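Local coordinates for protein M157 (Murid herpesvirus 1, PDB 2NYK) that acts as a viral MHC class I-like ligand for the Ly49 receptors of mouse natural killer cells, at residues T94-V99 with T117-R122; V27-G32 with R82-L87; T180-W185 with C194-R199; F204-S209 with Q227-K232. The protein carries 1 engineered substitution. One frame throughout, in Å; residues are numbered along the deposited sequence.

Interaction 1. Residues T94-V99 with T117-R122; sequences TQRICV and TTDTVR
C98 and T117 form the regular part of this contact, an antiparallel hydrogen-bonded pair in the hairpin of strands 96-106 and 109-118. C98 N gives its hydrogen to T117 O at 2.9 Å and T117 N answers to C98 O at 2.8 Å. Toward the open end of the hairpin, side chains take over the polar work. T94 turns OG1 away from its own N (chi1 -167°), toward T118 and D119, and uses it twice: it accepts D119 N at 2.9 Å, almost straight at 174°, and donates to R96 O at 2.7 Å. D119 replies with its carboxylate, OD1 taking the hydrogen of Q95 N at 2.6 Å from above the carboxylate plane. Apolar contact is modest. I97 and T118 run alongside with a shared heading, CG1 of I97 4.0 Å from CG2 of T118. R96 crosses D119 with CG near OD2, but NE stays 5.5 Å from OD2: no salt bridge forms, and any attraction is probably long-range. I97 also meets L83 and L87 of helix 71-90. Where the strands part, one hydroxyl and one carboxylate serve two main-chain N-H groups and a carbonyl, and R96 would probably favour the charge on D119.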
loop_
_atom_site.group_PDB
_atom_site.type_symbol
_atom_site.label_atom_id
_atom_site.label_comp_id
_atom_site.label_asym_id
_atom_site.label_seq_id
_atom_site.Cartn_x
_atom_site.Cartn_y
_atom_site.Cartn_z
ATOM N N THR A 94 -16.849 -9.454 -19.885
ATOM C CA THR A 94 -15.985 -9.433 -18.707
ATOM C C THR A 94 -16.740 -9.855 -17.448
ATOM O O THR A 94 -17.900 -9.505 -17.258
ATOM C CB THR A 94 -15.271 -8.047 -18.510
ATOM O OG1 THR A 94 -14.221 -8.180 -17.543
ATOM C CG2 THR A 94 -16.238 -6.950 -18.066
ATOM N N GLN A 95 -16.063 -10.617 -16.600
ATOM C CA GLN A 95 -16.614 -11.055 -15.327
ATOM C C GLN A 95 -16.230 -10.107 -14.199
ATOM O O GLN A 95 -16.772 -10.198 -13.096
ATOM C CB GLN A 95 -16.142 -12.475 -15.001
ATOM C CG GLN A 95 -16.793 -13.550 -15.862
ATOM C CD GLN A 95 -18.314 -13.536 -15.759
ATOM O OE1 GLN A 95 -18.885 -13.766 -14.685
ATOM N NE2 GLN A 95 -18.976 -13.252 -16.876
ATOM N N ARG A 96 -15.295 -9.200 -14.482
ATOM C CA ARG A 96 -14.838 -8.244 -13.485
ATOM C C ARG A 96 -14.297 -6.950 -14.085
ATOM O O ARG A 96 -13.873 -6.900 -15.240
ATOM C CB ARG A 96 -13.799 -8.884 -12.554
ATOM C CG ARG A 96 -12.595 -9.459 -13.272
ATOM C CD ARG A 96 -12.063 -10.721 -12.558
ATOM N NE ARG A 96 -11.909 -10.539 -11.109
ATOM C CZ ARG A 96 -11.056 -9.688 -10.536
ATOM N NH1 ARG A 96 -10.274 -8.913 -11.282
ATOM N NH2 ARG A 96 -10.992 -9.605 -9.211
ATOM N N ILE A 97 -14.312 -5.899 -13.278
ATOM C CA ILE A 97 -13.742 -4.620 -13.695
ATOM C C ILE A 97 -13.045 -3.964 -12.503
ATOM O O ILE A 97 -13.539 -4.001 -11.376
ATOM C CB ILE A 97 -14.812 -3.671 -14.285
ATOM C CG1 ILE A 97 -14.173 -2.379 -14.800
ATOM C CG2 ILE A 97 -15.898 -3.368 -13.245
ATOM C CD1 ILE A 97 -15.100 -1.526 -15.624
ATOM N N CYS A 98 -11.889 -3.383 -12.770
ATOM C CA CYS A 98 -11.152 -2.688 -11.743
ATOM C C CYS A 98 -10.763 -1.298 -12.232
ATOM O O CYS A 98 -10.447 -1.108 -13.412
ATOM C CB CYS A 98 -9.929 -3.512 -11.350
ATOM S SG CYS A 98 -8.943 -2.767 -10.051
ATOM N N VAL A 99 -10.808 -0.327 -11.318
ATOM C CA VAL A 99 -10.321 1.021 -11.599
ATOM C C VAL A 99 -9.297 1.403 -10.534
ATOM O O VAL A 99 -9.484 1.085 -9.361
ATOM C CB VAL A 99 -11.467 2.063 -11.705
ATOM C CG1 VAL A 99 -12.280 2.170 -10.372
ATOM C CG2 VAL A 99 -10.937 3.431 -12.119
ATOM N N THR A 117 -9.325 -1.849 -15.890
ATOM C CA THR A 117 -8.980 -3.190 -16.357
ATOM C C THR A 117 -10.210 -4.081 -16.381
ATOM O O THR A 117 -10.974 -4.144 -15.400
ATOM C CB THR A 117 -7.915 -3.856 -15.479
ATOM O OG1 THR A 117 -6.752 -3.030 -15.448
ATOM C CG2 THR A 117 -7.530 -5.220 -16.046
ATOM N N THR A 118 -10.386 -4.756 -17.514
ATOM C CA THR A 118 -11.401 -5.787 -17.676
ATOM C C THR A 118 -10.695 -7.043 -18.205
ATOM O O THR A 118 -9.498 -7.011 -18.498
ATOM C CB THR A 118 -12.521 -5.360 -18.647
ATOM O OG1 THR A 118 -12.005 -5.283 -19.979
ATOM C CG2 THR A 118 -13.110 -4.005 -18.258
ATOM N N ASP A 119 -11.439 -8.139 -18.329
ATOM C CA ASP A 119 -10.879 -9.406 -18.808
ATOM C C ASP A 119 -10.083 -9.257 -20.101
ATOM O O ASP A 119 -8.959 -9.762 -20.204
ATOM C CB ASP A 119 -11.986 -10.442 -18.988
ATOM C CG ASP A 119 -12.636 -10.840 -17.677
ATOM O OD1 ASP A 119 -13.781 -11.330 -17.723
ATOM O OD2 ASP A 119 -12.012 -10.663 -16.599
ATOM N N THR A 120 -10.647 -8.537 -21.070
ATOM C CA THR A 120 -10.010 -8.386 -22.383
ATOM C C THR A 120 -9.441 -6.986 -22.685
ATOM O O THR A 120 -8.797 -6.795 -23.726
ATOM C CB THR A 120 -10.988 -8.762 -23.510
ATOM O OG1 THR A 120 -12.143 -7.909 -23.439
ATOM C CG2 THR A 120 -11.413 -10.216 -23.376
ATOM N N VAL A 121 -9.672 -6.011 -21.803
ATOM C CA VAL A 121 -9.273 -4.625 -22.101
ATOM C C VAL A 121 -8.569 -3.926 -20.943
ATOM O O VAL A 121 -9.006 -3.993 -19.795
ATOM C CB VAL A 121 -10.467 -3.753 -22.596
ATOM C CG1 VAL A 121 -9.994 -2.368 -23.009
ATOM C CG2 VAL A 121 -11.184 -4.417 -23.764
ATOM N N ARG A 122 -7.476 -3.244 -21.273
ATOM C CA ARG A 122 -6.714 -2.465 -20.309
ATOM C C ARG A 122 -6.590 -1.026 -20.841
ATOM O O ARG A 122 -6.198 -0.824 -21.990
ATOM C CB ARG A 122 -5.338 -3.086 -20.163
ATOM C CG ARG A 122 -4.697 -2.892 -18.847
ATOM C CD ARG A 122 -4.437 -4.236 -18.197
ATOM N NE ARG A 122 -3.040 -4.674 -18.347
ATOM C CZ ARG A 122 -2.525 -5.194 -19.463
ATOM N NH1 ARG A 122 -3.286 -5.342 -20.550
ATOM N NH2 ARG A 122 -1.250 -5.575 -19.497
#

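Interaction 2. Residues V27-G32 with R82-L87; sequences VTVTRG and RLNNLL
V29 and L87 pass in antiparallel sense, and their methyls press tightly: CG1 of V29 is 3.5 Å from CD1 of L87. V29 keeps CG1 opposite its own N (chi1 166°), which carries this branch toward the helix; N84 crosses at about a right angle and brings OD1 to 3.2 Å from the same methyl. The other branch, CG2, rests 4.0 Å from CB of L83, whose CD1 comes to 3.6 Å from V27 O. R31 likewise passes L87. Its guanidinium has CD2 of L87 over one face, away from the middle, while NH2 donates in its own plane to L87 O at 3.0 Å, arriving well above the carbonyl plane. L91 O is the stronger partner of that nitrogen. Strand 21-30 thus lies under helix 71-90, as in the platform of MHC class I-like proteins. Aliphatic branches, with the N84 amide oxygen against V29, fill the middle, and a positive guanidinium gathers carbonyls near the helix's C-terminal end, whose partial negative charge probably welcomes it.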
loop_
_atom_site.group_PDB
_atom_site.type_symbol
_atom_site.label_atom_id
_atom_site.label_comp_id
_atom_site.label_asym_id
_atom_site.label_seq_id
_atom_site.Cartn_x
_atom_site.Cartn_y
_atom_site.Cartn_z
ATOM N N VAL A 27 -10.724 0.207 -6.885
ATOM C CA VAL A 27 -11.985 -0.479 -6.678
ATOM C C VAL A 27 -12.112 -1.593 -7.698
ATOM O O VAL A 27 -11.849 -1.392 -8.885
ATOM C CB VAL A 27 -13.222 0.466 -6.810
ATOM C CG1 VAL A 27 -14.518 -0.318 -6.617
ATOM C CG2 VAL A 27 -13.145 1.595 -5.792
ATOM N N THR A 28 -12.506 -2.768 -7.209
ATOM C CA THR A 28 -12.741 -3.926 -8.047
ATOM C C THR A 28 -14.179 -4.387 -7.841
ATOM O O THR A 28 -14.655 -4.483 -6.705
ATOM C CB THR A 28 -11.764 -5.068 -7.710
ATOM O OG1 THR A 28 -10.419 -4.615 -7.921
ATOM C CG2 THR A 28 -12.031 -6.267 -8.587
ATOM N N VAL A 29 -14.878 -4.614 -8.946
ATOM C CA VAL A 29 -16.230 -5.159 -8.928
ATOM C C VAL A 29 -16.251 -6.431 -9.799
ATOM O O VAL A 29 -15.745 -6.429 -10.917
ATOM C CB VAL A 29 -17.247 -4.111 -9.441
ATOM C CG1 VAL A 29 -18.574 -4.750 -9.757
ATOM C CG2 VAL A 29 -17.439 -2.995 -8.414
ATOM N N THR A 30 -16.807 -7.516 -9.267
ATOM C CA THR A 30 -16.886 -8.783 -10.012
ATOM C C THR A 30 -18.339 -9.219 -10.132
ATOM O O THR A 30 -19.134 -8.957 -9.232
ATOM C CB THR A 30 -16.055 -9.924 -9.343
ATOM O OG1 THR A 30 -14.729 -9.469 -9.057
ATOM C CG2 THR A 30 -15.962 -11.160 -10.247
ATOM N N ARG A 31 -18.681 -9.857 -11.256
ATOM C CA ARG A 31 -19.980 -10.545 -11.413
ATOM C C ARG A 31 -20.093 -11.670 -10.390
ATOM O O ARG A 31 -19.253 -12.588 -10.365
ATOM C CB ARG A 31 -20.130 -11.120 -12.828
ATOM C CG ARG A 31 -20.271 -10.077 -13.920
ATOM C CD ARG A 31 -21.740 -9.861 -14.331
ATOM N NE ARG A 31 -21.855 -8.811 -15.348
ATOM C CZ ARG A 31 -21.218 -8.821 -16.522
ATOM N NH1 ARG A 31 -20.402 -9.825 -16.837
ATOM N NH2 ARG A 31 -21.382 -7.821 -17.376
ATOM N N GLY A 32 -21.124 -11.585 -9.537
ATOM C CA GLY A 32 -21.247 -12.522 -8.423
ATOM C C GLY A 32 -21.122 -11.823 -7.080
ATOM O O GLY A 32 -21.002 -12.477 -6.038
ATOM N N ARG A 82 -20.316 3.379 -10.191
ATOM C CA ARG A 82 -19.993 3.570 -11.595
ATOM C C ARG A 82 -19.627 2.268 -12.298
ATOM O O ARG A 82 -20.108 2.006 -13.406
ATOM C CB ARG A 82 -18.834 4.546 -11.714
ATOM C CG ARG A 82 -18.383 4.834 -13.109
ATOM C CD ARG A 82 -17.030 5.470 -13.036
ATOM N NE ARG A 82 -16.549 5.901 -14.335
ATOM C CZ ARG A 82 -15.263 6.074 -14.624
ATOM N NH1 ARG A 82 -14.329 5.853 -13.695
ATOM N NH2 ARG A 82 -14.913 6.467 -15.846
ATOM N N LEU A 83 -18.767 1.470 -11.660
ATOM C CA LEU A 83 -18.331 0.189 -12.221
ATOM C C LEU A 83 -19.470 -0.830 -12.280
ATOM O O LEU A 83 -19.577 -1.566 -13.256
ATOM C CB LEU A 83 -17.145 -0.398 -11.452
ATOM C CG LEU A 83 -15.810 0.342 -11.289
ATOM C CD1 LEU A 83 -14.756 -0.664 -10.890
ATOM C CD2 LEU A 83 -15.375 1.122 -12.539
ATOM N N ASN A 84 -20.297 -0.873 -11.237
ATOM C CA ASN A 84 -21.507 -1.713 -11.211
ATOM C C ASN A 84 -22.396 -1.419 -12.398
ATOM O O ASN A 84 -22.904 -2.336 -13.036
ATOM C CB ASN A 84 -22.330 -1.469 -9.946
ATOM C CG ASN A 84 -21.653 -1.984 -8.701
ATOM O OD1 ASN A 84 -21.147 -3.104 -8.670
ATOM N ND2 ASN A 84 -21.665 -1.175 -7.648
ATOM N N ASN A 85 -22.585 -0.130 -12.676
ATOM C CA ASN A 85 -23.348 0.323 -13.832
ATOM C C ASN A 85 -22.759 -0.149 -15.145
ATOM O O ASN A 85 -23.492 -0.606 -16.015
ATOM C CB ASN A 85 -23.473 1.847 -13.849
ATOM C CG ASN A 85 -24.645 2.341 -13.033
ATOM O OD1 ASN A 85 -24.849 1.913 -11.882
ATOM N ND2 ASN A 85 -25.425 3.257 -13.622
ATOM N N LEU A 86 -21.439 -0.039 -15.279
ATOM C CA LEU A 86 -20.746 -0.470 -16.486
ATOM C C LEU A 86 -20.934 -1.957 -16.765
ATOM O O LEU A 86 -21.137 -2.354 -17.913
ATOM C CB LEU A 86 -19.255 -0.130 -16.410
ATOM C CG LEU A 86 -18.885 1.351 -16.591
ATOM C CD1 LEU A 86 -17.443 1.597 -16.100
ATOM C CD2 LEU A 86 -19.094 1.803 -18.058
ATOM N N LEU A 87 -20.861 -2.770 -15.711
ATOM C CA LEU A 87 -21.082 -4.207 -15.835
ATOM C C LEU A 87 -22.516 -4.489 -16.279
ATOM O O LEU A 87 -22.729 -5.089 -17.345
ATOM C CB LEU A 87 -20.757 -4.940 -14.530
ATOM C CG LEU A 87 -19.287 -5.175 -14.164
ATOM C CD1 LEU A 87 -19.214 -6.027 -12.922
ATOM C CD2 LEU A 87 -18.521 -5.851 -15.288
#

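Interaction 3. Residues T180-W185 with C194-R199; sequences TEVEFW and CVVTSR. With NAG (2-acetamido-2-deoxy-beta-D-glucopyranose), chain C.
T180 meets V196 tightly, its CG2 3.5 Å from CG1 of V196, while OG1 accepts a hydrogen from a water that also bonds S198 OG; the carbonyl of Y176 is a further partner of that hydroxyl. E181 begins the antiparallel ladder: its N and O pair with T197 O and N at 3.0 and 2.9 Å. Its extended side chain passes obliquely by T197 to a salt bridge with K262. V182, on the other face, lies alongside V196 and sets CG1 3.5 Å from SG of C194. E183 repeats the paired bonds with V195, E183 N to V195 O at 2.9 Å. A second water lies within bonding distance of E183 OE1, V195 O and T197 OG1, more acceptors than it has hydrogens for; OE2 is in a salt bridge with R260. F184 sits opposite C194, its CD1 3.9 Å from CB of C194; the sulfur, in a disulfide with C241, lies obliquely to the ring. W185 holds CG between its N and carbonyl carbon (chi1 75°), bringing the edge of the indole to V195, CH2 3.8 Å from CG2 of V195. The acetamide methyl of a glycan sugar lies at the edge too, beside NE1. The hairpin thus has an apolar face of V182, V196, F184 and the C194 sulfur, and a mixed one where V195 and T197 sit among carboxylates paired to K262 and R260.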
loop_
_atom_site.group_PDB
_atom_site.type_symbol
_atom_site.label_atom_id
_atom_site.label_comp_id
_atom_site.label_asym_id
_atom_site.label_seq_id
_atom_site.Cartn_x
_atom_site.Cartn_y
_atom_site.Cartn_z
ATOM N N THR A 180 12.778 -2.271 11.572
ATOM C CA THR A 180 12.508 -3.556 10.939
ATOM C C THR A 180 12.991 -4.712 11.826
ATOM O O THR A 180 14.151 -4.731 12.247
ATOM C CB THR A 180 13.183 -3.612 9.551
ATOM O OG1 THR A 180 12.789 -2.455 8.793
ATOM C CG2 THR A 180 12.787 -4.883 8.805
ATOM N N GLU A 181 12.107 -5.654 12.147
ATOM C CA GLU A 181 12.485 -6.746 13.050
ATOM C C GLU A 181 12.749 -7.997 12.236
ATOM O O GLU A 181 12.034 -8.244 11.289
ATOM C CB GLU A 181 11.399 -6.982 14.089
ATOM C CG GLU A 181 11.083 -5.709 14.902
ATOM C CD GLU A 181 9.827 -5.821 15.743
ATOM O OE1 GLU A 181 8.935 -6.641 15.412
ATOM O OE2 GLU A 181 9.745 -5.094 16.757
ATOM N N VAL A 182 13.780 -8.766 12.613
ATOM C CA VAL A 182 14.235 -9.949 11.861
ATOM C C VAL A 182 14.569 -11.139 12.773
ATOM O O VAL A 182 15.412 -11.041 13.660
ATOM C CB VAL A 182 15.436 -9.606 10.935
ATOM C CG1 VAL A 182 15.873 -10.828 10.118
ATOM C CG2 VAL A 182 15.068 -8.459 10.008
ATOM N N GLU A 183 13.866 -12.247 12.557
ATOM C CA GLU A 183 14.098 -13.500 13.253
ATOM C C GLU A 183 14.762 -14.449 12.266
ATOM O O GLU A 183 14.100 -14.991 11.366
ATOM C CB GLU A 183 12.780 -14.083 13.760
ATOM C CG GLU A 183 12.061 -13.167 14.755
ATOM C CD GLU A 183 10.602 -13.504 14.945
ATOM O OE1 GLU A 183 9.796 -13.325 14.008
ATOM O OE2 GLU A 183 10.236 -13.927 16.058
ATOM N N PHE A 184 16.078 -14.614 12.427
ATOM C CA PHE A 184 16.887 -15.419 11.521
ATOM C C PHE A 184 17.593 -16.501 12.337
ATOM O O PHE A 184 18.556 -16.219 13.068
ATOM C CB PHE A 184 17.878 -14.527 10.754
ATOM C CG PHE A 184 18.729 -15.264 9.743
ATOM C CD1 PHE A 184 18.214 -16.314 8.991
ATOM C CD2 PHE A 184 20.049 -14.873 9.522
ATOM C CE1 PHE A 184 19.004 -16.980 8.064
ATOM C CE2 PHE A 184 20.854 -15.534 8.597
ATOM C CZ PHE A 184 20.327 -16.587 7.861
ATOM N N TRP A 185 17.079 -17.731 12.225
ATOM C CA TRP A 185 17.597 -18.849 13.014
ATOM C C TRP A 185 17.657 -20.148 12.194
ATOM O O TRP A 185 17.212 -20.176 11.032
ATOM C CB TRP A 185 16.766 -19.023 14.287
ATOM C CG TRP A 185 15.408 -19.638 14.109
ATOM C CD1 TRP A 185 15.021 -20.882 14.515
ATOM C CD2 TRP A 185 14.245 -19.029 13.514
ATOM N NE1 TRP A 185 13.701 -21.096 14.204
ATOM C CE2 TRP A 185 13.200 -19.978 13.584
ATOM C CE3 TRP A 185 13.987 -17.779 12.927
ATOM C CZ2 TRP A 185 11.911 -19.716 13.090
ATOM C CZ3 TRP A 185 12.701 -17.521 12.429
ATOM C CH2 TRP A 185 11.684 -18.481 12.522
ATOM N N CYS A 194 13.960 -17.078 7.912
ATOM C CA CYS A 194 14.094 -15.651 8.158
ATOM C C CYS A 194 12.726 -14.986 8.069
ATOM O O CYS A 194 12.108 -14.975 7.003
ATOM C CB CYS A 194 15.076 -15.018 7.174
ATOM S SG CYS A 194 15.527 -13.349 7.664
ATOM N N VAL A 195 12.252 -14.476 9.203
ATOM C CA VAL A 195 10.962 -13.815 9.294
ATOM C C VAL A 195 11.203 -12.330 9.527
ATOM O O VAL A 195 11.771 -11.935 10.553
ATOM C CB VAL A 195 10.091 -14.384 10.444
ATOM C CG1 VAL A 195 8.760 -13.662 10.504
ATOM C CG2 VAL A 195 9.908 -15.902 10.306
ATOM N N VAL A 196 10.779 -11.508 8.567
ATOM C CA VAL A 196 10.925 -10.056 8.679
ATOM C C VAL A 196 9.568 -9.383 8.890
ATOM O O VAL A 196 8.664 -9.588 8.099
ATOM C CB VAL A 196 11.650 -9.492 7.431
ATOM C CG1 VAL A 196 11.787 -7.971 7.505
ATOM C CG2 VAL A 196 13.026 -10.139 7.301
ATOM N N THR A 197 9.457 -8.598 9.969
ATOM C CA THR A 197 8.253 -7.885 10.382
ATOM C C THR A 197 8.425 -6.378 10.252
ATOM O O THR A 197 9.423 -5.792 10.726
ATOM C CB THR A 197 7.888 -8.229 11.867
ATOM O OG1 THR A 197 7.791 -9.650 12.008
ATOM C CG2 THR A 197 6.547 -7.606 12.266
ATOM N N SER A 198 7.457 -5.747 9.589
ATOM C CA SER A 198 7.463 -4.311 9.410
ATOM C C SER A 198 6.101 -3.763 9.696
ATOM O O SER A 198 5.089 -4.344 9.308
ATOM C CB SER A 198 7.869 -3.973 7.966
ATOM O OG SER A 198 7.778 -2.587 7.722
ATOM N N ARG A 199 6.065 -2.618 10.372
ATOM C CA ARG A 199 4.822 -1.968 10.669
ATOM C C ARG A 199 4.531 -0.889 9.623
ATOM O O ARG A 199 3.664 -0.072 9.810
ATOM C CB ARG A 199 4.846 -1.374 12.085
ATOM C CG ARG A 199 5.045 -2.437 13.181
ATOM C CD ARG A 199 4.568 -1.956 14.542
ATOM N NE ARG A 199 5.134 -0.655 14.910
ATOM C CZ ARG A 199 4.709 0.101 15.926
ATOM N NH1 ARG A 199 3.718 -0.313 16.708
ATOM N NH2 ARG A 199 5.291 1.268 16.176
HETATM C C1 NAG C . 11.947 -27.047 14.757
HETATM C C2 NAG C . 10.665 -26.495 14.149
HETATM C C3 NAG C . 9.433 -26.996 14.897
HETATM C C4 NAG C . 9.442 -28.530 14.976
HETATM C C5 NAG C . 10.803 -29.035 15.497
HETATM C C6 NAG C . 10.865 -30.567 15.473
HETATM C C7 NAG C . 10.987 -24.385 13.014
HETATM C C8 NAG C . 11.406 -22.953 13.202
HETATM N N2 NAG C . 10.718 -25.044 14.142
HETATM O O3 NAG C . 8.288 -26.512 14.215
HETATM O O4 NAG C . 8.384 -28.993 15.799
HETATM O O5 NAG C . 11.882 -28.476 14.735
HETATM O O6 NAG C . 12.204 -31.024 15.609
HETATM O O7 NAG C . 10.902 -24.885 11.875
HETATM O O HOH W 1 10.287 -1.714 8.673
HETATM O O HOH W 2 10.269 -10.775 12.569
#

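Interaction 4. Residues F204-S209 with Q227-K232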
loop_
_atom_site.group_PDB
_atom_site.type_symbol
_atom_site.label_atom_id
_atom_site.label_comp_id
_atom_site.label_asym_id
_atom_site.label_seq_id
_atom_site.Cartn_x
_atom_site.Cartn_y
_atom_site.Cartn_z
ATOM N N PHE A 204 9.019 -4.418 0.541
ATOM C CA PHE A 204 10.416 -4.835 0.739
ATOM C C PHE A 204 10.545 -6.306 0.392
ATOM O O PHE A 204 9.525 -7.006 0.300
ATOM C CB PHE A 204 10.866 -4.560 2.192
ATOM C CG PHE A 204 10.165 -5.403 3.227
ATOM C CD1 PHE A 204 10.681 -6.641 3.605
ATOM C CD2 PHE A 204 8.970 -4.960 3.814
ATOM C CE1 PHE A 204 10.003 -7.434 4.550
ATOM C CE2 PHE A 204 8.292 -5.746 4.768
ATOM C CZ PHE A 204 8.799 -6.953 5.143
ATOM N N THR A 205 11.775 -6.786 0.193
ATOM C CA THR A 205 11.983 -8.206 -0.117
ATOM C C THR A 205 12.976 -8.822 0.854
ATOM O O THR A 205 13.805 -8.122 1.424
ATOM C CB THR A 205 12.468 -8.451 -1.581
ATOM O OG1 THR A 205 13.766 -7.876 -1.752
ATOM C CG2 THR A 205 11.524 -7.850 -2.586
ATOM N N VAL A 206 12.855 -10.130 1.063
ATOM C CA VAL A 206 13.717 -10.874 1.976
ATOM C C VAL A 206 14.357 -12.022 1.187
ATOM O O VAL A 206 13.656 -12.805 0.505
ATOM C CB VAL A 206 12.945 -11.437 3.177
ATOM C CG1 VAL A 206 13.894 -12.114 4.178
ATOM C CG2 VAL A 206 12.182 -10.338 3.865
ATOM N N GLU A 207 15.681 -12.090 1.256
ATOM C CA GLU A 207 16.451 -13.103 0.529
ATOM C C GLU A 207 17.509 -13.719 1.434
ATOM O O GLU A 207 18.192 -12.995 2.173
ATOM C CB GLU A 207 17.144 -12.476 -0.682
ATOM C CG GLU A 207 16.184 -11.846 -1.679
ATOM C CD GLU A 207 16.885 -10.920 -2.655
ATOM O OE1 GLU A 207 17.802 -10.168 -2.227
ATOM O OE2 GLU A 207 16.500 -10.936 -3.857
ATOM N N LEU A 208 17.634 -15.047 1.365
ATOM C CA LEU A 208 18.715 -15.795 2.033
ATOM C C LEU A 208 19.937 -15.882 1.133
ATOM O O LEU A 208 19.820 -15.824 -0.092
ATOM C CB LEU A 208 18.259 -17.211 2.418
ATOM C CG LEU A 208 17.161 -17.345 3.484
ATOM C CD1 LEU A 208 16.737 -18.788 3.691
ATOM C CD2 LEU A 208 17.561 -16.712 4.809
ATOM N N SER A 209 21.114 -16.023 1.739
ATOM C CA SER A 209 22.355 -16.197 0.970
ATOM C C SER A 209 22.528 -17.655 0.525
ATOM O O SER A 209 23.512 -18.314 0.880
ATOM C CB SER A 209 23.558 -15.735 1.793
ATOM O OG SER A 209 23.678 -16.527 2.962
ATOM N N GLN A 227 3.463 -6.101 7.835
ATOM C CA GLN A 227 3.823 -7.092 6.832
ATOM C C GLN A 227 4.754 -8.080 7.465
ATOM O O GLN A 227 5.688 -7.699 8.183
ATOM C CB GLN A 227 4.539 -6.441 5.676
ATOM C CG GLN A 227 3.822 -5.290 4.995
ATOM C CD GLN A 227 4.659 -4.781 3.865
ATOM O OE1 GLN A 227 4.926 -5.503 2.894
ATOM N NE2 GLN A 227 5.154 -3.562 4.011
ATOM N N ILE A 228 4.515 -9.357 7.208
ATOM C CA ILE A 228 5.388 -10.384 7.719
ATOM C C ILE A 228 5.811 -11.238 6.539
ATOM O O ILE A 228 4.994 -11.963 5.938
ATOM C CB ILE A 228 4.725 -11.219 8.846
ATOM C CG1 ILE A 228 4.269 -10.293 9.998
ATOM C CG2 ILE A 228 5.683 -12.332 9.318
ATOM C CD1 ILE A 228 3.559 -11.004 11.144
ATOM N N LEU A 229 7.096 -11.123 6.194
ATOM C CA LEU A 229 7.652 -11.884 5.085
ATOM C C LEU A 229 8.617 -12.941 5.603
ATOM O O LEU A 229 9.584 -12.635 6.318
ATOM C CB LEU A 229 8.326 -10.955 4.061
ATOM C CG LEU A 229 7.447 -10.279 2.997
ATOM C CD1 LEU A 229 6.349 -9.329 3.567
ATOM C CD2 LEU A 229 8.361 -9.515 2.036
ATOM N N THR A 230 8.319 -14.195 5.272
ATOM C CA THR A 230 9.083 -15.339 5.759
ATOM C C THR A 230 9.713 -16.061 4.566
ATOM O O THR A 230 9.051 -16.294 3.564
ATOM C CB THR A 230 8.167 -16.340 6.506
ATOM O OG1 THR A 230 7.454 -15.676 7.561
ATOM C CG2 THR A 230 8.963 -17.523 7.075
ATOM N N VAL A 231 11.001 -16.380 4.682
ATOM C CA VAL A 231 11.724 -17.160 3.687
ATOM C C VAL A 231 12.392 -18.326 4.407
ATOM O O VAL A 231 13.217 -18.137 5.321
ATOM C CB VAL A 231 12.771 -16.328 2.880
ATOM C CG1 VAL A 231 13.687 -15.580 3.793
ATOM C CG2 VAL A 231 13.619 -17.239 1.974
ATOM N N LYS A 232 11.995 -19.534 4.021
ATOM C CA LYS A 232 12.638 -20.726 4.534
ATOM C C LYS A 232 13.179 -21.582 3.416
ATOM O O LYS A 232 12.564 -21.716 2.346
ATOM C CB LYS A 232 11.749 -21.517 5.496
ATOM C CG LYS A 232 10.402 -21.936 4.988
ATOM C CD LYS A 232 9.490 -22.234 6.204
ATOM C CE LYS A 232 8.195 -22.940 5.691
ATOM N NZ LYS A 232 7.277 -23.138 6.890
HETATM O O HOH W 3 6.693 -6.189 1.145
#
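F204 and L229 supply the one CH-pi contact: CD2 of L229 stands over a ring face, 4.1 Å from the centroid. The ring is there because F204 holds CG between its N and carbonyl carbon (chi1 67°), bringing its end toward strand 227-233. Q227 runs counter to the ring, its amide plane turned 53° from it, with OE1 of Q227 3.9 Å from CE2 of F204. The remaining contacts are aliphatic. V206 crosses both neighbours obliquely, with CG2 3.9 Å from CB of L229 and CG1 pressed to 3.5 Å from CG1 of V231. L208 passes V231 the other way, its CG 3.9 Å from CG2 of V231. No direct hydrogen bond joins the strands. The polar link is a water, 3.0 Å from F204 N, whose hydrogen it takes, and 2.6 Å from Q227 OE1, to which it donates; R45 also grips OE1. The strand axes, 7.2 Å apart and 19° from parallel, are too distant for a backbone ladder. Two layers thus pack face to face, 204-208 beside 241-245 and 227-233 beside 192-198. With C194 and C241 bridging them, this is the core of an immunoglobulin-like sandwich, as in the alpha3 domain of MHC class I.

The four contacts fall into two pairs. Interactions 1 and 2 have centres about 9 Å apart and share the platform: strands 21-30 and 96-106 are neighbours, with Q95 O 2.7 Å from R31 N and I97 N 2.8 Å from V29 O. Interactions 3 and 4, about 8 Å between centres, both lie in the immunoglobulin-like domain. There V196 N lies 2.8 Å from L229 O, and the methyls of V196 reach F204 and V206, so one valine serves both contacts. Between the pairs nothing touches: the centres of interactions 1 and 3 are about 37 Å apart, on opposite sides of the chain's centre. Of the four, interaction 3 meets a glycan, through W185.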